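Local structure of nitroreductase family protein (Sphingopyxis sp., 7DP1) at residues P52-W63 / A134-S143. The protein probably reduces nitro groups of dinitroaniline herbicides with electrons from NADPH, using a bound flavin mononucleotide as its cofactor. The protein carries 1 engineered substitution. Residues are numbered along the deposited sequence; the frame is centred on the assembly and turned at random.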
ATOM      1  N   PRO A  52       4.852 -10.154  -2.035  1.00 31.20           N
ATOM      2  CA  PRO A  52       5.677  -9.951  -3.240  1.00 33.21           C
ATOM      3  C   PRO A  52       6.812  -8.926  -3.084  1.00 31.87           C
ATOM      4  O   PRO A  52       7.640  -8.830  -3.992  1.00 41.21           O
ATOM      5  CB  PRO A  52       4.647  -9.492  -4.282  1.00 28.69           C
ATOM      6  CG  PRO A  52       3.590  -8.754  -3.443  1.00 25.37           C
ATOM      7  CD  PRO A  52       3.528  -9.507  -2.130  1.00 21.54           C
ATOM      8  N   TRP A  53       6.860  -8.193  -1.971  1.00 25.17           N
ATOM      9  CA  TRP A  53       7.883  -7.177  -1.764  1.00 26.27           C
ATOM     10  C   TRP A  53       9.301  -7.721  -1.543  1.00 29.77           C
ATOM     11  O   TRP A  53       9.510  -8.706  -0.835  1.00 31.03           O
ATOM     12  CB  TRP A  53       7.510  -6.269  -0.586  1.00 23.80           C
ATOM     13  CG  TRP A  53       7.124  -6.963   0.668  1.00 31.18           C
ATOM     14  CD1 TRP A  53       7.954  -7.366   1.678  1.00 25.15           C
ATOM     15  CD2 TRP A  53       5.796  -7.332   1.068  1.00 31.46           C
ATOM     16  NE1 TRP A  53       7.225  -7.966   2.675  1.00 30.11           N
ATOM     17  CE2 TRP A  53       5.899  -7.961   2.322  1.00 30.17           C
ATOM     18  CE3 TRP A  53       4.526  -7.186   0.481  1.00 33.66           C
ATOM     19  CZ2 TRP A  53       4.781  -8.462   3.006  1.00 30.20           C
ATOM     20  CZ3 TRP A  53       3.409  -7.667   1.169  1.00 26.64           C
ATOM     21  CH2 TRP A  53       3.548  -8.302   2.416  1.00 28.30           C
ATOM     22  N   GLN A  54      10.271  -7.046  -2.137  1.00 25.13           N
ATOM     23  CA  GLN A  54      11.691  -7.360  -1.905  1.00 33.55           C
ATOM     24  C   GLN A  54      12.434  -6.054  -1.718  1.00 29.77           C
ATOM     25  O   GLN A  54      12.141  -5.077  -2.396  1.00 35.53           O
ATOM     26  CB  GLN A  54      12.292  -8.149  -3.071  1.00 38.90           C
ATOM     27  CG  GLN A  54      11.863  -9.601  -3.124  1.00 53.04           C
ATOM     28  CD  GLN A  54      12.374 -10.310  -4.366  1.00 66.81           C
ATOM     29  OE1 GLN A  54      11.649 -10.486  -5.344  1.00 73.13           O
ATOM     30  NE2 GLN A  54      13.638 -10.696  -4.339  1.00 72.04           N
ATOM     31  N   ALA A  55      13.408  -6.025  -0.826  1.00 28.55           N
ATOM     32  CA  ALA A  55      14.075  -4.761  -0.576  1.00 30.09           C
ATOM     33  C   ALA A  55      15.570  -4.906  -0.496  1.00 36.24           C
ATOM     34  O   ALA A  55      16.082  -5.839   0.108  1.00 45.81           O
ATOM     35  CB  ALA A  55      13.553  -4.123   0.702  1.00 26.39           C
ATOM     36  N   THR A  56      16.261  -3.952  -1.106  1.00 37.06           N
ATOM     37  CA  THR A  56      17.693  -3.830  -0.964  1.00 35.35           C
ATOM     38  C   THR A  56      18.016  -2.571  -0.162  1.00 41.72           C
ATOM     39  O   THR A  56      17.788  -1.446  -0.615  1.00 36.99           O
ATOM     40  CB  THR A  56      18.375  -3.800  -2.326  1.00 43.48           C
ATOM     41  OG1 THR A  56      18.077  -5.029  -2.996  1.00 40.45           O
ATOM     42  CG2 THR A  56      19.903  -3.652  -2.174  1.00 37.05           C
ATOM     43  N   VAL A  57      18.518  -2.773   1.050  1.00 32.33           N
ATOM     44  CA  VAL A  57      18.836  -1.664   1.941  1.00 33.84           C
ATOM     45  C   VAL A  57      20.290  -1.302   1.838  1.00 44.92           C
ATOM     46  O   VAL A  57      21.165  -2.132   2.130  1.00 43.33           O
ATOM     47  CB  VAL A  57      18.502  -2.015   3.390  1.00 36.36           C
ATOM     48  CG1 VAL A  57      18.797  -0.845   4.306  1.00 43.87           C
ATOM     49  CG2 VAL A  57      17.019  -2.440   3.483  1.00 36.87           C
ATOM     50  N   VAL A  58      20.564  -0.058   1.447  1.00 45.26           N
ATOM     51  CA  VAL A  58      21.956   0.349   1.292  1.00 44.91           C
ATOM     52  C   VAL A  58      22.361   1.492   2.220  1.00 40.22           C
ATOM     53  O   VAL A  58      21.531   2.290   2.651  1.00 46.70           O
ATOM     54  CB  VAL A  58      22.264   0.748  -0.169  1.00 46.47           C
ATOM     55  CG1 VAL A  58      21.988  -0.420  -1.101  1.00 41.83           C
ATOM     56  CG2 VAL A  58      21.468   1.981  -0.578  1.00 45.40           C
ATOM     57  N   THR A  59      23.648   1.529   2.557  1.00 46.46           N
ATOM     58  CA  THR A  59      24.197   2.592   3.381  1.00 46.68           C
ATOM     59  C   THR A  59      25.696   2.762   3.085  1.00 52.10           C
ATOM     60  O   THR A  59      26.285   1.977   2.328  1.00 53.57           O
ATOM     61  CB  THR A  59      24.001   2.316   4.880  1.00 48.60           C
ATOM     62  OG1 THR A  59      24.267   3.513   5.627  1.00 52.42           O
ATOM     63  CG2 THR A  59      24.963   1.211   5.342  1.00 45.00           C
ATOM     64  N   GLY A  60      26.294   3.787   3.689  1.00 48.68           N
ATOM     65  CA  GLY A  60      27.702   4.078   3.528  1.00 51.54           C
ATOM     66  C   GLY A  60      28.131   4.138   2.070  1.00 60.34           C
ATOM     67  O   GLY A  60      27.443   4.735   1.242  1.00 54.47           O
ATOM     68  N   GLU A  61      29.233   3.456   1.758  1.00 56.22           N
ATOM     69  CA  GLU A  61      29.896   3.499   0.449  1.00 67.35           C
ATOM     70  C   GLU A  61      29.020   3.000  -0.704  1.00 61.43           C
ATOM     71  O   GLU A  61      29.091   3.527  -1.822  1.00 55.29           O
ATOM     72  CB  GLU A  61      31.187   2.671   0.514  1.00 82.28           C
ATOM     73  CG  GLU A  61      31.500   1.824  -0.724  1.00 96.93           C
ATOM     74  CD  GLU A  61      31.826   2.637  -1.975  1.00110.83           C
ATOM     75  OE1 GLU A  61      32.107   3.851  -1.857  1.00116.49           O
ATOM     76  OE2 GLU A  61      31.786   2.053  -3.080  1.00113.61           O
ATOM     77  N   ARG A  62      28.229   1.964  -0.440  1.00 59.59           N
ATOM     78  CA  ARG A  62      27.318   1.414  -1.442  1.00 58.26           C
ATOM     79  C   ARG A  62      26.263   2.442  -1.815  1.00 49.35           C
ATOM     80  O   ARG A  62      25.987   2.695  -2.990  1.00 50.62           O
ATOM     81  CB  ARG A  62      26.649   0.152  -0.911  1.00 55.58           C
ATOM     82  CG  ARG A  62      27.647  -0.957  -0.594  1.00 67.46           C
ATOM     83  CD  ARG A  62      28.290  -1.500  -1.855  1.00 71.96           C
ATOM     84  NE  ARG A  62      27.277  -1.835  -2.844  1.00 79.51           N
ATOM     85  CZ  ARG A  62      27.115  -1.190  -3.991  1.00 81.34           C
ATOM     86  NH1 ARG A  62      27.909  -0.171  -4.300  1.00 81.06           N
ATOM     87  NH2 ARG A  62      26.155  -1.563  -4.824  1.00 79.56           N
ATOM     88  N   TRP A  63      25.682   3.034  -0.783  1.00 46.75           N
ATOM     89  CA  TRP A  63      24.696   4.082  -0.925  1.00 52.50           C
ATOM     90  C   TRP A  63      25.360   5.258  -1.662  1.00 57.97           C
ATOM     91  O   TRP A  63      24.709   5.970  -2.425  1.00 56.90           O
ATOM     92  CB  TRP A  63      24.147   4.436   0.461  1.00 41.23           C
ATOM     93  CG  TRP A  63      23.288   5.659   0.641  1.00 45.06           C
ATOM     94  CD1 TRP A  63      23.262   6.459   1.751  1.00 52.04           C
ATOM     95  CD2 TRP A  63      22.324   6.216  -0.270  1.00 44.75           C
ATOM     96  NE1 TRP A  63      22.356   7.475   1.587  1.00 62.33           N
ATOM     97  CE2 TRP A  63      21.770   7.355   0.355  1.00 55.15           C
ATOM     98  CE3 TRP A  63      21.888   5.878  -1.549  1.00 43.94           C
ATOM     99  CZ2 TRP A  63      20.803   8.153  -0.259  1.00 48.97           C
ATOM    100  CZ3 TRP A  63      20.938   6.675  -2.161  1.00 40.54           C
ATOM    101  CH2 TRP A  63      20.409   7.802  -1.517  1.00 44.44           C
ATOM    102  N   ALA A 134      19.606  11.508   3.942  1.00 50.70           N
ATOM    103  CA  ALA A 134      19.388  10.326   4.761  1.00 54.58           C
ATOM    104  C   ALA A 134      20.581   9.376   4.649  1.00 54.86           C
ATOM    105  O   ALA A 134      21.152   9.211   3.567  1.00 50.61           O
ATOM    106  CB  ALA A 134      18.117   9.633   4.359  1.00 45.25           C
ATOM    107  N   PRO A 135      20.963   8.756   5.774  1.00 49.91           N
ATOM    108  CA  PRO A 135      22.108   7.834   5.839  1.00 50.10           C
ATOM    109  C   PRO A 135      21.820   6.456   5.249  1.00 49.05           C
ATOM    110  O   PRO A 135      22.755   5.737   4.905  1.00 49.31           O
ATOM    111  CB  PRO A 135      22.383   7.730   7.340  1.00 49.28           C
ATOM    112  CG  PRO A 135      21.050   7.951   7.962  1.00 60.03           C
ATOM    113  CD  PRO A 135      20.364   8.982   7.099  1.00 53.54           C
ATOM    114  N   VAL A 136      20.546   6.110   5.133  1.00 39.23           N
ATOM    115  CA  VAL A 136      20.116   4.787   4.684  1.00 49.33           C
ATOM    116  C   VAL A 136      19.110   4.924   3.554  1.00 48.34           C
ATOM    117  O   VAL A 136      18.262   5.813   3.589  1.00 48.95           O
ATOM    118  CB  VAL A 136      19.480   3.974   5.855  1.00 42.68           C
ATOM    119  CG1 VAL A 136      18.731   2.752   5.340  1.00 35.84           C
ATOM    120  CG2 VAL A 136      20.551   3.580   6.900  1.00 40.50           C
ATOM    121  N   MET A 137      19.216   4.081   2.534  1.00 44.31           N
ATOM    122  CA  MET A 137      18.225   4.091   1.458  1.00 36.33           C
ATOM    123  C   MET A 137      17.742   2.672   1.167  1.00 40.61           C
ATOM    124  O   MET A 137      18.550   1.774   0.911  1.00 42.24           O
ATOM    125  CB  MET A 137      18.798   4.723   0.180  1.00 35.11           C
ATOM    126  CG  MET A 137      17.880   4.600  -1.039  1.00 37.92           C
ATOM    127  SD  MET A 137      16.367   5.605  -0.882  1.00 39.09           S
ATOM    128  CE  MET A 137      17.135   7.220  -0.648  1.00 32.09           C
ATOM    129  N   LEU A 138      16.426   2.478   1.230  1.00 36.44           N
ATOM    130  CA  LEU A 138      15.794   1.198   0.897  1.00 30.36           C
ATOM    131  C   LEU A 138      15.218   1.262  -0.491  1.00 29.27           C
ATOM    132  O   LEU A 138      14.392   2.134  -0.793  1.00 35.97           O
ATOM    133  CB  LEU A 138      14.685   0.859   1.897  1.00 32.04           C
ATOM    134  CG  LEU A 138      13.827  -0.381   1.647  1.00 40.23           C
ATOM    135  CD1 LEU A 138      13.459  -1.021   2.961  1.00 45.81           C
ATOM    136  CD2 LEU A 138      12.552  -0.024   0.892  1.00 35.25           C
ATOM    137  N   PHE A 139      15.584   0.292  -1.309  1.00 32.48           N
ATOM    138  CA  PHE A 139      15.016   0.187  -2.639  1.00 29.68           C
ATOM    139  C   PHE A 139      14.065  -0.989  -2.665  1.00 35.51           C
ATOM    140  O   PHE A 139      14.465  -2.150  -2.453  1.00 31.99           O
ATOM    141  CB  PHE A 139      16.102   0.029  -3.692  1.00 29.91           C
ATOM    142  CG  PHE A 139      16.896   1.278  -3.923  1.00 35.40           C
ATOM    143  CD1 PHE A 139      16.344   2.334  -4.622  1.00 34.67           C
ATOM    144  CD2 PHE A 139      18.196   1.394  -3.444  1.00 35.45           C
ATOM    145  CE1 PHE A 139      17.071   3.504  -4.840  1.00 43.66           C
ATOM    146  CE2 PHE A 139      18.928   2.547  -3.650  1.00 38.75           C
ATOM    147  CZ  PHE A 139      18.371   3.613  -4.366  1.00 36.72           C
ATOM    148  N   LEU A 140      12.802  -0.669  -2.912  1.00 24.54           N
ATOM    149  CA  LEU A 140      11.728  -1.657  -2.905  1.00 32.56           C
ATOM    150  C   LEU A 140      11.498  -2.140  -4.307  1.00 32.98           C
ATOM    151  O   LEU A 140      11.243  -1.342  -5.208  1.00 39.09           O
ATOM    152  CB  LEU A 140      10.443  -1.051  -2.296  1.00 28.05           C
ATOM    153  CG  LEU A 140       9.109  -1.801  -2.415  1.00 38.05           C
ATOM    154  CD1 LEU A 140       9.232  -3.236  -1.958  1.00 25.61           C
ATOM    155  CD2 LEU A 140       8.006  -1.061  -1.599  1.00 27.21           C
ATOM    156  N   HIS A 141      11.630  -3.445  -4.512  1.00 32.96           N
ATOM    157  CA  HIS A 141      11.449  -3.987  -5.845  1.00 32.84           C
ATOM    158  C   HIS A 141      10.747  -5.333  -5.806  1.00 38.50           C
ATOM    159  O   HIS A 141      10.510  -5.884  -4.724  1.00 35.96           O
ATOM    160  CB  HIS A 141      12.784  -4.116  -6.546  1.00 34.74           C
ATOM    161  CG  HIS A 141      13.791  -4.908  -5.767  1.00 30.27           C
ATOM    162  ND1 HIS A 141      13.995  -6.240  -5.980  1.00 37.93           N
ATOM    163  CD2 HIS A 141      14.652  -4.524  -4.792  1.00 36.51           C
ATOM    164  CE1 HIS A 141      14.954  -6.675  -5.155  1.00 41.52           C
ATOM    165  NE2 HIS A 141      15.360  -5.656  -4.434  1.00 41.43           N
ATOM    166  N   CYS A 142      10.407  -5.849  -6.985  1.00 29.92           N
ATOM    167  CA  CYS A 142       9.713  -7.128  -7.081  1.00 33.86           C
ATOM    168  C   CYS A 142       9.935  -7.749  -8.452  1.00 36.93           C
ATOM    169  O   CYS A 142      10.468  -7.112  -9.369  1.00 35.27           O
ATOM    170  CB  CYS A 142       8.206  -6.960  -6.823  1.00 37.01           C
ATOM    171  SG  CYS A 142       7.354  -5.890  -8.061  1.00 41.51           S
ATOM    172  N   SER A 143       9.525  -8.999  -8.589  1.00 39.30           N
ATOM    173  CA  SER A 143       9.607  -9.667  -9.876  1.00 40.73           C
ATOM    174  C   SER A 143       8.714  -8.972 -10.892  1.00 42.50           C
ATOM    175  O   SER A 143       7.648  -8.479 -10.535  1.00 34.68           O
ATOM    176  CB  SER A 143       9.197 -11.131  -9.760  1.00 42.23           C
ATOM    177  OG  SER A 143       9.056 -11.686 -11.055  1.00 40.39           O
TER
HETATM  178  O   HOH W   1       8.917 -10.050  -6.010  1.00 35.77           O
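Gln54, Thr56 and Val58 face His141, Phe139 and Met137 as hydrogen-bonded pairs of an antiparallel ladder, which joins strand 54-59 to strand 136-143 in the central sheet of the nitroreductase fold. Strand 54-59 is outermost within its own chain, but a strand of the second subunit pairs with it in parallel, so the sheet runs on across the dimer.

Met137 runs outward along the indole of Trp63. Its CB sits over the six-membered ring, 3.6 Å from the centroid and nearly on the ring normal. CG, anti to the backbone N (chi1 172°), passes beside CZ3 and also lies over a face of Phe139. The chain then bends twice: SD stands obliquely to the indole in a Met-aromatic contact, and CE folds back to 3.4 Å from Trp63 CH2. At the indole edge, Trp63 NE1 donates in the ring plane to Ala134 O over 2.9 Å, which, with Met137 over the face, helps to fix the rotation of this ring on helix 60-74.

At the other end, Gln54 CB rests over the His141 ring, whose NE2 lies 3.1 Å from Thr56 OG1 in a hydrogen bond. Gln195 holds ND1, so both ring nitrogens are engaged. Beyond the His141 pair, toward Ser143, one water bridges the two segments: it donates to Pro52 O and, over 2.8 Å, to Gln54 OE1, and accepts from Ser143 N at 2.9 Å.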